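Local coordinates for protein (S)-2-haloacid dehalogenase IVA (Burkholderia cepacia, PDB 2NO4) that catalyses the hydrolytic dehalogenation of short-chain (S)-2-haloalkanoic acids to the corresponding (R)-2-hydroxyalkanoic acids, with inversion of configuration, at residues 19-24 and 124-129; 168-173 and 197-202; 184-189 and 204-209. All coordinates share one frame; numbering follows the deposited sequence. Where two conformers were deposited one is given.

Contact 1 of 3, residues 19-24 and 124-129; sequences FDAYGT and VAILSN. With SO4 (sulfate ion), chain H.
Ser128 OG stands opposite the backbone N (chi1 -179°), which turns it toward Ala21 and the bound sulfate; across from it, the chi1 of -69° at Tyr22 lays the ring beside its own N, with the ring edge toward Ser128 OG (CD2 to OG 3.7 Å). Between them, one sulfate oxygen is gripped three times: O1 accepts from Ala21 N, from Tyr22 N (2.9 Å, 170° at the hydrogen) and from Ser128 OG (2.8 Å). Asn129 N donates to O3 at 2.8 Å, and Lys161 binds the ion as well. Asp20, the nucleophile, carries its carboxylate up to the sulfate, while OD2 accepts from Thr24 OG1 (2.6 Å) on its anti side.

Behind this pocket the backbones pair as parallel strands, Phe19 N donating to Ala125 O (2.8 Å) and Leu127 N to Phe19 O (2.9 Å). Ala21 CB packs on Ile126 CG2, and the Phe19 ring turns an edge to Ala125 O. Ala21, Tyr22, Ser128 and Asn129 bind the haloacid, so the sulfate probably occupies the substrate site, at the C-terminal ends of two neighbouring strands in the Rossmann-like fold of the HAD superfamily.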
ATOM      1  N   PHE B  19     -14.424  14.884  -6.410  1.00 21.25           N
ATOM      2  CA  PHE B  19     -13.691  14.915  -5.174  1.00 22.99           C
ATOM      3  C   PHE B  19     -13.447  13.533  -4.561  1.00 22.54           C
ATOM      4  O   PHE B  19     -14.354  12.739  -4.426  1.00 22.82           O
ATOM      5  CB  PHE B  19     -14.485  15.744  -4.133  1.00 23.37           C
ATOM      6  CG  PHE B  19     -14.396  17.215  -4.371  1.00 23.87           C
ATOM      7  CD1 PHE B  19     -15.313  17.870  -5.223  1.00 24.36           C
ATOM      8  CD2 PHE B  19     -13.362  17.948  -3.814  1.00 26.33           C
ATOM      9  CE1 PHE B  19     -15.194  19.230  -5.473  1.00 22.38           C
ATOM     10  CE2 PHE B  19     -13.242  19.343  -4.060  1.00 23.53           C
ATOM     11  CZ  PHE B  19     -14.174  19.962  -4.887  1.00 23.64           C
ATOM     12  N   ASP B  20     -12.204  13.298  -4.159  1.00 23.98           N
ATOM     13  CA  ASP B  20     -11.879  12.279  -3.169  1.00 23.14           C
ATOM     14  C   ASP B  20     -12.565  12.609  -1.843  1.00 21.84           C
ATOM     15  O   ASP B  20     -12.834  13.781  -1.545  1.00 21.74           O
ATOM     16  CB  ASP B  20     -10.344  12.230  -3.027  1.00 24.84           C
ATOM     17  CG  ASP B  20      -9.889  11.282  -1.960  1.00 27.56           C
ATOM     18  OD1 ASP B  20      -9.926  10.078  -2.239  1.00 27.32           O
ATOM     19  OD2 ASP B  20      -9.480  11.743  -0.863  1.00 26.18           O
ATOM     20  N   ALA B  21     -12.934  11.590  -1.070  1.00 22.37           N
ATOM     21  CA  ALA B  21     -13.547  11.837   0.237  1.00 21.94           C
ATOM     22  C   ALA B  21     -12.548  11.762   1.404  1.00 24.54           C
ATOM     23  O   ALA B  21     -12.265  12.782   2.036  1.00 23.94           O
ATOM     24  CB  ALA B  21     -14.726  10.909   0.463  1.00 22.70           C
ATOM     25  N   TYR B  22     -12.000  10.570   1.655  1.00 20.96           N
ATOM     26  CA  TYR B  22     -11.230  10.289   2.867  1.00 24.45           C
ATOM     27  C   TYR B  22      -9.819  10.852   2.723  1.00 23.31           C
ATOM     28  O   TYR B  22      -8.998  10.313   1.966  1.00 24.18           O
ATOM     29  CB  TYR B  22     -11.202   8.766   3.154  1.00 24.86           C
ATOM     30  CG  TYR B  22     -12.583   8.288   3.558  1.00 25.99           C
ATOM     31  CD1 TYR B  22     -13.080   8.568   4.846  1.00 24.85           C
ATOM     32  CD2 TYR B  22     -13.425   7.641   2.638  1.00 26.87           C
ATOM     33  CE1 TYR B  22     -14.369   8.160   5.246  1.00 26.91           C
ATOM     34  CE2 TYR B  22     -14.716   7.247   3.005  1.00 26.32           C
ATOM     35  CZ  TYR B  22     -15.194   7.518   4.298  1.00 26.80           C
ATOM     36  OH  TYR B  22     -16.466   7.118   4.681  1.00 27.55           O
ATOM     37  N   GLY B  23      -9.571  11.948   3.417  1.00 22.62           N
ATOM     38  CA  GLY B  23      -8.268  12.650   3.317  1.00 25.60           C
ATOM     39  C   GLY B  23      -8.361  14.011   2.634  1.00 24.36           C
ATOM     40  O   GLY B  23      -7.498  14.869   2.829  1.00 23.81           O
ATOM     41  N   THR B  24      -9.428  14.209   1.861  1.00 22.13           N
ATOM     42  CA  THR B  24      -9.619  15.426   1.058  1.00 22.00           C
ATOM     43  C   THR B  24     -10.753  16.281   1.617  1.00 22.62           C
ATOM     44  O   THR B  24     -10.535  17.436   1.985  1.00 22.48           O
ATOM     45  CB  THR B  24      -9.866  15.048  -0.405  1.00 22.07           C
ATOM     46  OG1 THR B  24      -8.783  14.227  -0.852  1.00 20.86           O
ATOM     47  CG2 THR B  24      -9.976  16.305  -1.347  1.00 20.62           C
ATOM     48  N   VAL B 124     -20.873  18.626  -9.097  1.00 27.38           N
ATOM     49  CA  VAL B 124     -20.035  18.419  -7.939  1.00 27.31           C
ATOM     50  C   VAL B 124     -20.317  17.009  -7.445  1.00 28.32           C
ATOM     51  O   VAL B 124     -21.433  16.693  -7.015  1.00 26.24           O
ATOM     52  CB  VAL B 124     -20.291  19.481  -6.827  1.00 27.90           C
ATOM     53  CG1 VAL B 124     -19.351  19.218  -5.599  1.00 26.53           C
ATOM     54  CG2 VAL B 124     -20.122  20.923  -7.382  1.00 24.15           C
ATOM     55  N   ALA B 125     -19.311  16.141  -7.537  1.00 26.75           N
ATOM     56  CA  ALA B 125     -19.500  14.726  -7.189  1.00 26.81           C
ATOM     57  C   ALA B 125     -18.343  14.239  -6.302  1.00 24.89           C
ATOM     58  O   ALA B 125     -17.250  14.827  -6.308  1.00 24.46           O
ATOM     59  CB  ALA B 125     -19.610  13.863  -8.492  1.00 26.25           C
ATOM     60  N   ILE B 126     -18.606  13.204  -5.517  1.00 24.91           N
ATOM     61  CA  ILE B 126     -17.543  12.470  -4.823  1.00 24.79           C
ATOM     62  C   ILE B 126     -17.282  11.150  -5.605  1.00 25.80           C
ATOM     63  O   ILE B 126     -18.224  10.529  -6.140  1.00 24.78           O
ATOM     64  CB  ILE B 126     -17.924  12.210  -3.335  1.00 24.27           C
ATOM     65  CG1 ILE B 126     -17.771  13.504  -2.518  1.00 25.99           C
ATOM     66  CG2 ILE B 126     -17.075  11.043  -2.700  1.00 22.51           C
ATOM     67  CD1 ILE B 126     -18.288  13.409  -1.109  1.00 25.81           C
ATOM     68  N   LEU B 127     -16.003  10.763  -5.715  1.00 24.37           N
ATOM     69  CA  LEU B 127     -15.622   9.414  -6.170  1.00 23.33           C
ATOM     70  C   LEU B 127     -14.700   8.825  -5.081  1.00 25.31           C
ATOM     71  O   LEU B 127     -13.578   9.343  -4.823  1.00 25.63           O
ATOM     72  CB  LEU B 127     -14.926   9.479  -7.543  1.00 23.58           C
ATOM     73  CG  LEU B 127     -14.422   8.121  -8.064  1.00 22.02           C
ATOM     74  CD1 LEU B 127     -15.659   7.209  -8.390  1.00 22.13           C
ATOM     75  CD2 LEU B 127     -13.453   8.279  -9.253  1.00 21.05           C
ATOM     76  N   SER B 128     -15.190   7.786  -4.411  1.00 22.70           N
ATOM     77  CA  SER B 128     -14.568   7.298  -3.180  1.00 22.37           C
ATOM     78  C   SER B 128     -14.429   5.778  -3.152  1.00 23.44           C
ATOM     79  O   SER B 128     -15.314   5.051  -3.625  1.00 20.62           O
ATOM     80  CB  SER B 128     -15.424   7.733  -1.975  1.00 22.91           C
ATOM     81  OG  SER B 128     -14.835   7.281  -0.744  1.00 22.66           O
ATOM     82  N   ASN B 129     -13.352   5.290  -2.537  1.00 20.78           N
ATOM     83  CA  ASN B 129     -13.291   3.868  -2.126  1.00 20.24           C
ATOM     84  C   ASN B 129     -14.369   3.455  -1.125  1.00 20.12           C
ATOM     85  O   ASN B 129     -14.667   2.270  -1.014  1.00 20.18           O
ATOM     86  CB  ASN B 129     -11.934   3.532  -1.479  1.00 18.93           C
ATOM     87  CG  ASN B 129     -10.780   3.584  -2.461  1.00 21.95           C
ATOM     88  OD1 ASN B 129     -10.918   3.234  -3.642  1.00 22.65           O
ATOM     89  ND2 ASN B 129      -9.601   4.002  -1.961  1.00 21.59           N
TER
HETATM   90  S   SO4 H1002     -11.336   7.680  -0.795  1.00 25.31           S
HETATM   91  O1  SO4 H1002     -12.364   8.661  -0.533  1.00 23.09           O
HETATM   92  O2  SO4 H1002     -11.424   6.556   0.131  1.00 27.32           O
HETATM   93  O3  SO4 H1002     -11.342   7.232  -2.169  1.00 23.44           O
HETATM   94  O4  SO4 H1002     -10.088   8.391  -0.526  1.00 25.97           O

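Contact 2 of 3, residues 168-173 and 197-202; sequences QFACDR and FGFNTV
Cys171 SG is wedged between the rims of Phe197 and Phe199, a double sulfur-aromatic contact that fastens helix 164-174 to the turn between helix 188-197 and strand 200-204 of the Rossmann-like fold. The sulfur lies nearly in both ring planes, at their edges. From SG to the Phe197 centroid is 4.9 Å. The Phe199 centroid is 4.8 Å from the same SG. Its nearest ring atoms are CE2 of Phe197 and CE1 of Phe199. The rings also meet one another, Phe197 CD2 standing over a face of Phe199 toward its rim.

Apolar packing extends the seam beyond the sulfur. Ala170, whose CB is directed at the loop, touches the edge of Phe199 with that methyl, 4.2 Å from CZ. The other ring, Phe197, meets the aliphatic start of Gln168, whose CB lies 3.8 Å from CE1; CG anti to the backbone N (chi1 -176°) and a bend at chi2 carry the side chain across the ring edge at about a right angle, bringing CD close to the ring plane. Amide and ring planes are 67° apart, and Gln168 N sits over one face of the same ring. Tyr167 and Pro164, from the same helix, also touch Phe197, while Ala194 of helix 188-197 and Val181 of strand 181-185 pack on Phe199.

Backbone geometry sets the two phenylalanines on either side of a helix end. Gly198, with a phi of 124°, is the C-prime residue of a Schellman motif. Phe197 is thus the last helical residue and Phe199 the first beyond the glycine, and the motif is closed by Phe199 N bonded to Ala194 O and Gly198 N to Gly195 O.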
ATOM      1  N   GLN B 168     -13.199   5.613 -14.834  1.00 26.42           N
ATOM      2  CA  GLN B 168     -14.095   5.419 -15.990  1.00 26.25           C
ATOM      3  C   GLN B 168     -15.558   5.365 -15.552  1.00 25.83           C
ATOM      4  O   GLN B 168     -16.415   5.959 -16.201  1.00 26.90           O
ATOM      5  CB  GLN B 168     -13.730   4.146 -16.776  1.00 28.06           C
ATOM      6  CG  GLN B 168     -14.564   3.916 -18.058  1.00 29.73           C
ATOM      7  CD  GLN B 168     -14.396   5.051 -19.048  1.00 30.04           C
ATOM      8  OE1 GLN B 168     -15.362   5.704 -19.420  1.00 36.70           O
ATOM      9  NE2 GLN B 168     -13.181   5.301 -19.464  1.00 30.92           N
ATOM     10  N   PHE B 169     -15.825   4.654 -14.457  1.00 25.20           N
ATOM     11  CA  PHE B 169     -17.146   4.618 -13.808  1.00 26.64           C
ATOM     12  C   PHE B 169     -17.729   6.028 -13.555  1.00 26.70           C
ATOM     13  O   PHE B 169     -18.921   6.259 -13.804  1.00 27.88           O
ATOM     14  CB  PHE B 169     -17.073   3.796 -12.498  1.00 27.88           C
ATOM     15  CG  PHE B 169     -18.392   3.669 -11.762  1.00 31.02           C
ATOM     16  CD1 PHE B 169     -19.447   2.898 -12.289  1.00 30.34           C
ATOM     17  CD2 PHE B 169     -18.583   4.292 -10.525  1.00 30.00           C
ATOM     18  CE1 PHE B 169     -20.679   2.771 -11.577  1.00 30.92           C
ATOM     19  CE2 PHE B 169     -19.804   4.175  -9.835  1.00 30.66           C
ATOM     20  CZ  PHE B 169     -20.841   3.416 -10.360  1.00 28.95           C
ATOM     21  N   ALA B 170     -16.898   6.951 -13.054  1.00 25.56           N
ATOM     22  CA  ALA B 170     -17.290   8.349 -12.835  1.00 24.94           C
ATOM     23  C   ALA B 170     -17.681   9.046 -14.154  1.00 25.87           C
ATOM     24  O   ALA B 170     -18.687   9.744 -14.207  1.00 24.73           O
ATOM     25  CB  ALA B 170     -16.127   9.142 -12.101  1.00 23.71           C
ATOM     26  N   CYS B 171     -16.858   8.885 -15.197  1.00 26.95           N
ATOM     27  CA  CYS B 171     -17.161   9.400 -16.537  1.00 28.40           C
ATOM     28  C   CYS B 171     -18.502   8.868 -17.019  1.00 27.27           C
ATOM     29  O   CYS B 171     -19.349   9.645 -17.424  1.00 31.23           O
ATOM     30  CB  CYS B 171     -16.081   9.000 -17.542  1.00 29.02           C
ATOM     31  SG  CYS B 171     -14.549   9.801 -17.244  1.00 31.09           S
ATOM     32  N   ASP B 172     -18.673   7.554 -16.950  1.00 29.28           N
ATOM     33  CA  ASP B 172     -19.929   6.876 -17.315  1.00 30.50           C
ATOM     34  C   ASP B 172     -21.145   7.390 -16.547  1.00 32.34           C
ATOM     35  O   ASP B 172     -22.153   7.775 -17.161  1.00 33.14           O
ATOM     36  CB  ASP B 172     -19.822   5.344 -17.194  1.00 29.21           C
ATOM     37  CG  ASP B 172     -18.785   4.743 -18.135  1.00 30.30           C
ATOM     38  OD1 ASP B 172     -18.274   5.410 -19.059  1.00 32.27           O
ATOM     39  OD2 ASP B 172     -18.444   3.575 -17.939  1.00 31.71           O
ATOM     40  N   ARG B 173     -21.083   7.390 -15.223  1.00 31.98           N
ATOM     41  CA  ARG B 173     -22.229   7.828 -14.441  1.00 31.47           C
ATOM     42  C   ARG B 173     -22.524   9.321 -14.592  1.00 32.42           C
ATOM     43  O   ARG B 173     -23.685   9.735 -14.572  1.00 31.19           O
ATOM     44  CB  ARG B 173     -22.058   7.489 -12.973  1.00 32.99           C
ATOM     45  CG  ARG B 173     -22.223   6.019 -12.693  1.00 37.52           C
ATOM     46  CD  ARG B 173     -23.638   5.525 -13.080  1.00 40.73           C
ATOM     47  NE  ARG B 173     -24.081   4.589 -12.060  1.00 46.10           N
ATOM     48  CZ  ARG B 173     -24.648   4.953 -10.909  1.00 47.53           C
ATOM     49  NH1 ARG B 173     -24.907   6.248 -10.638  1.00 48.75           N
ATOM     50  NH2 ARG B 173     -24.976   4.011 -10.045  1.00 48.16           N
ATOM     51  N   PHE B 197      -5.266   8.218 -15.955  1.00 24.82           N
ATOM     52  CA  PHE B 197      -6.548   8.025 -16.632  1.00 26.13           C
ATOM     53  C   PHE B 197      -6.924   9.190 -17.569  1.00 28.42           C
ATOM     54  O   PHE B 197      -7.534   8.978 -18.641  1.00 28.15           O
ATOM     55  CB  PHE B 197      -7.670   7.761 -15.602  1.00 25.91           C
ATOM     56  CG  PHE B 197      -9.033   7.602 -16.231  1.00 26.08           C
ATOM     57  CD1 PHE B 197      -9.382   6.394 -16.838  1.00 26.33           C
ATOM     58  CD2 PHE B 197      -9.940   8.663 -16.239  1.00 25.36           C
ATOM     59  CE1 PHE B 197     -10.626   6.224 -17.475  1.00 25.65           C
ATOM     60  CE2 PHE B 197     -11.194   8.518 -16.846  1.00 26.37           C
ATOM     61  CZ  PHE B 197     -11.530   7.296 -17.480  1.00 25.38           C
ATOM     62  N   GLY B 198      -6.572  10.420 -17.192  1.00 27.93           N
ATOM     63  CA  GLY B 198      -6.894  11.579 -18.037  1.00 28.90           C
ATOM     64  C   GLY B 198      -7.690  12.724 -17.418  1.00 28.83           C
ATOM     65  O   GLY B 198      -7.983  13.705 -18.112  1.00 27.99           O
ATOM     66  N   PHE B 199      -8.056  12.621 -16.135  1.00 26.57           N
ATOM     67  CA  PHE B 199      -8.714  13.769 -15.456  1.00 26.43           C
ATOM     68  C   PHE B 199      -7.710  14.891 -15.274  1.00 25.22           C
ATOM     69  O   PHE B 199      -6.533  14.624 -15.226  1.00 24.81           O
ATOM     70  CB  PHE B 199      -9.202  13.409 -14.065  1.00 24.25           C
ATOM     71  CG  PHE B 199     -10.377  12.471 -14.029  1.00 25.24           C
ATOM     72  CD1 PHE B 199     -11.215  12.300 -15.134  1.00 25.25           C
ATOM     73  CD2 PHE B 199     -10.654  11.772 -12.855  1.00 25.45           C
ATOM     74  CE1 PHE B 199     -12.351  11.423 -15.067  1.00 25.30           C
ATOM     75  CE2 PHE B 199     -11.765  10.898 -12.759  1.00 24.79           C
ATOM     76  CZ  PHE B 199     -12.630  10.743 -13.879  1.00 25.35           C
ATOM     77  N   ASN B 200      -8.191  16.140 -15.175  1.00 27.28           N
ATOM     78  CA  ASN B 200      -7.348  17.290 -14.795  1.00 26.75           C
ATOM     79  C   ASN B 200      -7.186  17.287 -13.277  1.00 25.86           C
ATOM     80  O   ASN B 200      -8.160  17.465 -12.541  1.00 26.64           O
ATOM     81  CB  ASN B 200      -7.972  18.613 -15.283  1.00 29.29           C
ATOM     82  CG  ASN B 200      -8.190  18.618 -16.796  1.00 33.64           C
ATOM     83  OD1 ASN B 200      -7.237  18.739 -17.561  1.00 36.75           O
ATOM     84  ND2 ASN B 200      -9.443  18.449 -17.227  1.00 34.46           N
ATOM     85  N   THR B 201      -5.959  17.086 -12.802  1.00 22.28           N
ATOM     86  CA  THR B 201      -5.753  16.809 -11.380  1.00 23.56           C
ATOM     87  C   THR B 201      -5.298  18.013 -10.571  1.00 22.82           C
ATOM     88  O   THR B 201      -4.433  18.776 -10.986  1.00 21.55           O
ATOM     89  CB  THR B 201      -4.781  15.619 -11.172  1.00 22.68           C
ATOM     90  OG1 THR B 201      -3.603  15.861 -11.941  1.00 23.92           O
ATOM     91  CG2 THR B 201      -5.452  14.338 -11.664  1.00 21.07           C
ATOM     92  N   VAL B 202      -5.895  18.150  -9.403  1.00 22.76           N
ATOM     93  CA  VAL B 202      -5.532  19.195  -8.458  1.00 22.04           C
ATOM     94  C   VAL B 202      -5.302  18.564  -7.101  1.00 21.00           C
ATOM     95  O   VAL B 202      -6.203  17.930  -6.519  1.00 22.43           O
ATOM     96  CB  VAL B 202      -6.628  20.254  -8.349  1.00 22.95           C
ATOM     97  CG1 VAL B 202      -6.270  21.298  -7.228  1.00 24.62           C
ATOM     98  CG2 VAL B 202      -6.882  20.892  -9.726  1.00 23.81           C
TER

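Contact 3 of 3, residues 184-189 and 204-209; sequences VSSNAW and INRQGN. With SO4 (sulfate ion), chain L.
Ile204 N donates to Ser185 O at 3.0 Å, approaching from above the carbonyl plane, and Ser186 OG returns a bond of equal length to Ile204 O. That carbonyl also accepts from a water that donates to Ser186 O (2.8 Å) and so bridges the backbones at the strand ends. Ser186 OG reaches Ile204 O because it lies beside its own backbone N (chi1 -64°); Arg206 NH1 comes within 3.1 Å of the same hydroxyl.

The extended Arg206 side chain meets a second sulfate with its guanidinium edge, NE donating to O2 (2.9 Å) and NH2 to O3 (3.0 Å); NH2 also donates to Thr24 O. This is the C-terminal edge of the parallel HAD sheet, where the chain leaves strands 181-185 and 200-204 in loops. Ser185, first of a region (185-190) thought important for catalysis, heads its loop with an ST turn, OG accepting from Asn187 N (3.0 Å) beside the nucleophile Asp20. In the second loop the Asn205 amide folds back on Asn209, accepting from its N and donating to its O.

Beyond these polar bonds, Ile204 CG2 covers a guanidinium face of Arg206, and Ile204 CD1 packs on Val184 CG1 at 3.6 Å.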
ATOM      1  N   VAL B 184     -10.058  16.284  -7.729  1.00 23.75           N
ATOM      2  CA  VAL B 184      -9.433  16.912  -6.543  1.00 22.14           C
ATOM      3  C   VAL B 184      -9.145  15.891  -5.427  1.00 21.33           C
ATOM      4  O   VAL B 184     -10.044  15.212  -4.960  1.00 20.59           O
ATOM      5  CB  VAL B 184     -10.299  18.077  -5.963  1.00 20.46           C
ATOM      6  CG1 VAL B 184      -9.608  18.715  -4.761  1.00 17.64           C
ATOM      7  CG2 VAL B 184     -10.573  19.140  -7.061  1.00 20.91           C
ATOM      8  N   SER B 185      -7.887  15.801  -5.001  1.00 20.87           N
ATOM      9  CA  SER B 185      -7.537  14.831  -3.931  1.00 20.15           C
ATOM     10  C   SER B 185      -6.315  15.287  -3.131  1.00 20.58           C
ATOM     11  O   SER B 185      -5.440  15.980  -3.661  1.00 19.37           O
ATOM     12  CB  SER B 185      -7.293  13.423  -4.549  1.00 19.05           C
ATOM     13  OG  SER B 185      -7.062  12.443  -3.525  1.00 20.44           O
ATOM     14  N   SER B 186      -6.244  14.873  -1.868  1.00 19.75           N
ATOM     15  CA  SER B 186      -5.010  14.958  -1.084  1.00 22.22           C
ATOM     16  C   SER B 186      -4.123  13.725  -1.194  1.00 22.32           C
ATOM     17  O   SER B 186      -3.000  13.716  -0.674  1.00 22.57           O
ATOM     18  CB  SER B 186      -5.335  15.190   0.390  1.00 21.22           C
ATOM     19  OG  SER B 186      -5.982  16.439   0.549  1.00 29.03           O
ATOM     20  N   ASN B 187      -4.637  12.665  -1.815  1.00 21.34           N
ATOM     21  CA  ASN B 187      -3.893  11.392  -1.863  1.00 22.52           C
ATOM     22  C   ASN B 187      -3.123  11.279  -3.151  1.00 21.16           C
ATOM     23  O   ASN B 187      -3.729  11.203  -4.199  1.00 22.17           O
ATOM     24  CB  ASN B 187      -4.870  10.211  -1.710  1.00 22.85           C
ATOM     25  CG  ASN B 187      -5.651  10.295  -0.403  1.00 27.55           C
ATOM     26  OD1 ASN B 187      -5.068  10.527   0.653  1.00 29.28           O
ATOM     27  ND2 ASN B 187      -6.962  10.178  -0.477  1.00 28.50           N
ATOM     28  N   ALA B 188      -1.792  11.299  -3.060  1.00 21.27           N
ATOM     29  CA  ALA B 188      -0.928  11.289  -4.240  1.00 21.92           C
ATOM     30  C   ALA B 188      -1.136  10.095  -5.186  1.00 20.47           C
ATOM     31  O   ALA B 188      -1.038  10.269  -6.386  1.00 18.19           O
ATOM     32  CB  ALA B 188       0.568  11.431  -3.837  1.00 21.87           C
ATOM     33  N   TRP B 189      -1.428   8.902  -4.642  1.00 19.23           N
ATOM     34  CA  TRP B 189      -1.659   7.691  -5.440  1.00 19.99           C
ATOM     35  C   TRP B 189      -2.978   7.824  -6.280  1.00 20.06           C
ATOM     36  O   TRP B 189      -3.081   7.322  -7.380  1.00 19.38           O
ATOM     37  CB  TRP B 189      -1.680   6.425  -4.514  1.00 21.08           C
ATOM     38  CG  TRP B 189      -2.535   6.562  -3.303  1.00 20.28           C
ATOM     39  CD1 TRP B 189      -2.119   6.962  -2.068  1.00 19.27           C
ATOM     40  CD2 TRP B 189      -3.971   6.383  -3.206  1.00 20.84           C
ATOM     41  NE1 TRP B 189      -3.179   7.040  -1.208  1.00 20.64           N
ATOM     42  CE2 TRP B 189      -4.330   6.689  -1.867  1.00 21.41           C
ATOM     43  CE3 TRP B 189      -4.981   5.986  -4.114  1.00 22.37           C
ATOM     44  CZ2 TRP B 189      -5.669   6.641  -1.391  1.00 22.80           C
ATOM     45  CZ3 TRP B 189      -6.345   5.935  -3.630  1.00 21.31           C
ATOM     46  CH2 TRP B 189      -6.654   6.252  -2.284  1.00 22.36           C
ATOM     47  N   ILE B 204      -4.704  18.869  -3.146  1.00 22.91           N
ATOM     48  CA  ILE B 204      -4.753  19.631  -1.889  1.00 24.43           C
ATOM     49  C   ILE B 204      -3.601  19.110  -1.021  1.00 25.55           C
ATOM     50  O   ILE B 204      -3.661  17.987  -0.522  1.00 27.16           O
ATOM     51  CB  ILE B 204      -6.092  19.503  -1.138  1.00 25.21           C
ATOM     52  CG1 ILE B 204      -7.296  19.584  -2.102  1.00 24.88           C
ATOM     53  CG2 ILE B 204      -6.208  20.574  -0.025  1.00 25.27           C
ATOM     54  CD1 ILE B 204      -7.435  20.893  -2.846  1.00 22.37           C
ATOM     55  N   ASN B 205      -2.540  19.913  -0.925  1.00 23.95           N
ATOM     56  CA  ASN B 205      -1.341  19.573  -0.174  1.00 23.05           C
ATOM     57  C   ASN B 205      -1.282  20.534   1.004  1.00 22.69           C
ATOM     58  O   ASN B 205      -0.707  21.632   0.929  1.00 23.85           O
ATOM     59  CB  ASN B 205      -0.111  19.654  -1.081  1.00 23.44           C
ATOM     60  CG  ASN B 205       1.120  19.013  -0.464  1.00 23.72           C
ATOM     61  OD1 ASN B 205       1.178  18.761   0.755  1.00 22.57           O
ATOM     62  ND2 ASN B 205       2.124  18.774  -1.291  1.00 22.36           N
ATOM     63  N   ARG B 206      -1.954  20.146   2.084  1.00 20.94           N
ATOM     64  CA  ARG B 206      -2.103  21.028   3.250  1.00 24.10           C
ATOM     65  C   ARG B 206      -0.774  21.293   3.977  1.00 25.19           C
ATOM     66  O   ARG B 206      -0.553  22.403   4.444  1.00 25.08           O
ATOM     67  CB  ARG B 206      -3.109  20.427   4.214  1.00 25.11           C
ATOM     68  CG  ARG B 206      -4.538  20.576   3.718  1.00 25.85           C
ATOM     69  CD  ARG B 206      -5.538  20.006   4.682  1.00 25.42           C
ATOM     70  NE  ARG B 206      -6.833  20.148   4.039  1.00 27.16           N
ATOM     71  CZ  ARG B 206      -7.427  19.208   3.300  1.00 25.73           C
ATOM     72  NH1 ARG B 206      -6.837  18.024   3.102  1.00 25.16           N
ATOM     73  NH2 ARG B 206      -8.580  19.489   2.717  1.00 21.54           N
ATOM     74  N   GLN B 207       0.096  20.292   4.073  1.00 21.79           N
ATOM     75  CA  GLN B 207       1.312  20.435   4.847  1.00 25.55           C
ATOM     76  C   GLN B 207       2.561  20.610   3.975  1.00 23.18           C
ATOM     77  O   GLN B 207       3.652  20.722   4.457  1.00 19.82           O
ATOM     78  CB  GLN B 207       1.480  19.227   5.773  0.60 29.16           C
ATOM     79  CG  GLN B 207       0.398  19.074   6.846  0.60 31.26           C
ATOM     80  CD  GLN B 207       0.556  17.778   7.632  0.60 33.83           C
ATOM     81  OE1 GLN B 207       1.087  17.781   8.750  0.60 36.87           O
ATOM     82  NE2 GLN B 207       0.109  16.656   7.048  0.60 37.03           N
ATOM     83  N   GLY B 208       2.384  20.675   2.670  1.00 26.84           N
ATOM     84  CA  GLY B 208       3.524  20.744   1.730  1.00 28.61           C
ATOM     85  C   GLY B 208       4.400  19.476   1.726  1.00 27.62           C
ATOM     86  O   GLY B 208       5.631  19.548   1.758  1.00 27.47           O
ATOM     87  N   ASN B 209       3.760  18.311   1.680  1.00 27.12           N
ATOM     88  CA  ASN B 209       4.472  17.036   1.538  1.00 28.02           C
ATOM     89  C   ASN B 209       5.184  16.980   0.199  1.00 26.43           C
ATOM     90  O   ASN B 209       4.745  17.645  -0.737  1.00 24.28           O
ATOM     91  CB  ASN B 209       3.487  15.873   1.627  1.00 31.00           C
ATOM     92  CG  ASN B 209       2.756  15.828   2.964  1.00 35.52           C
ATOM     93  OD1 ASN B 209       1.595  15.487   2.992  1.00 42.47           O
ATOM     94  ND2 ASN B 209       3.416  16.189   4.055  1.00 35.05           N
TER
HETATM   95  S   SO4 L1011      -9.114  23.034   4.216  1.00 33.71           S
HETATM   96  O1  SO4 L1011     -10.560  22.970   4.532  1.00 35.52           O
HETATM   97  O2  SO4 L1011      -8.255  22.388   5.244  1.00 34.15           O
HETATM   98  O3  SO4 L1011      -8.951  22.413   2.924  1.00 25.94           O
HETATM   99  O4  SO4 L1011      -8.645  24.408   4.231  1.00 36.80           O
HETATM  100  O   HOH W   1      -1.642  15.894   0.381  1.00 34.85           O

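From the N terminus, strand 16-19 runs into the 19-24 loop, and contact 1 closes a long, mostly helical excursion when strand 123-128 returns beside it. After helix 132-141 and strand 150-153 the chain builds helix 164-174, strand 181-185 and helix 188-197. Contacts 2 and 3 follow in series with contact 1 but cross each other: 184-189 falls between the segments of contact 2, and 197-202 between those of contact 3. All three reach one parallel sheet. Leu127 packs on Ala170, joining contacts 1 and 2; Val202 O probably accepts from Ser185 N between contacts 2 and 3; and Thr24 OG1 probably accepts from Ser186 N, tying the nucleophile loop to contact 3.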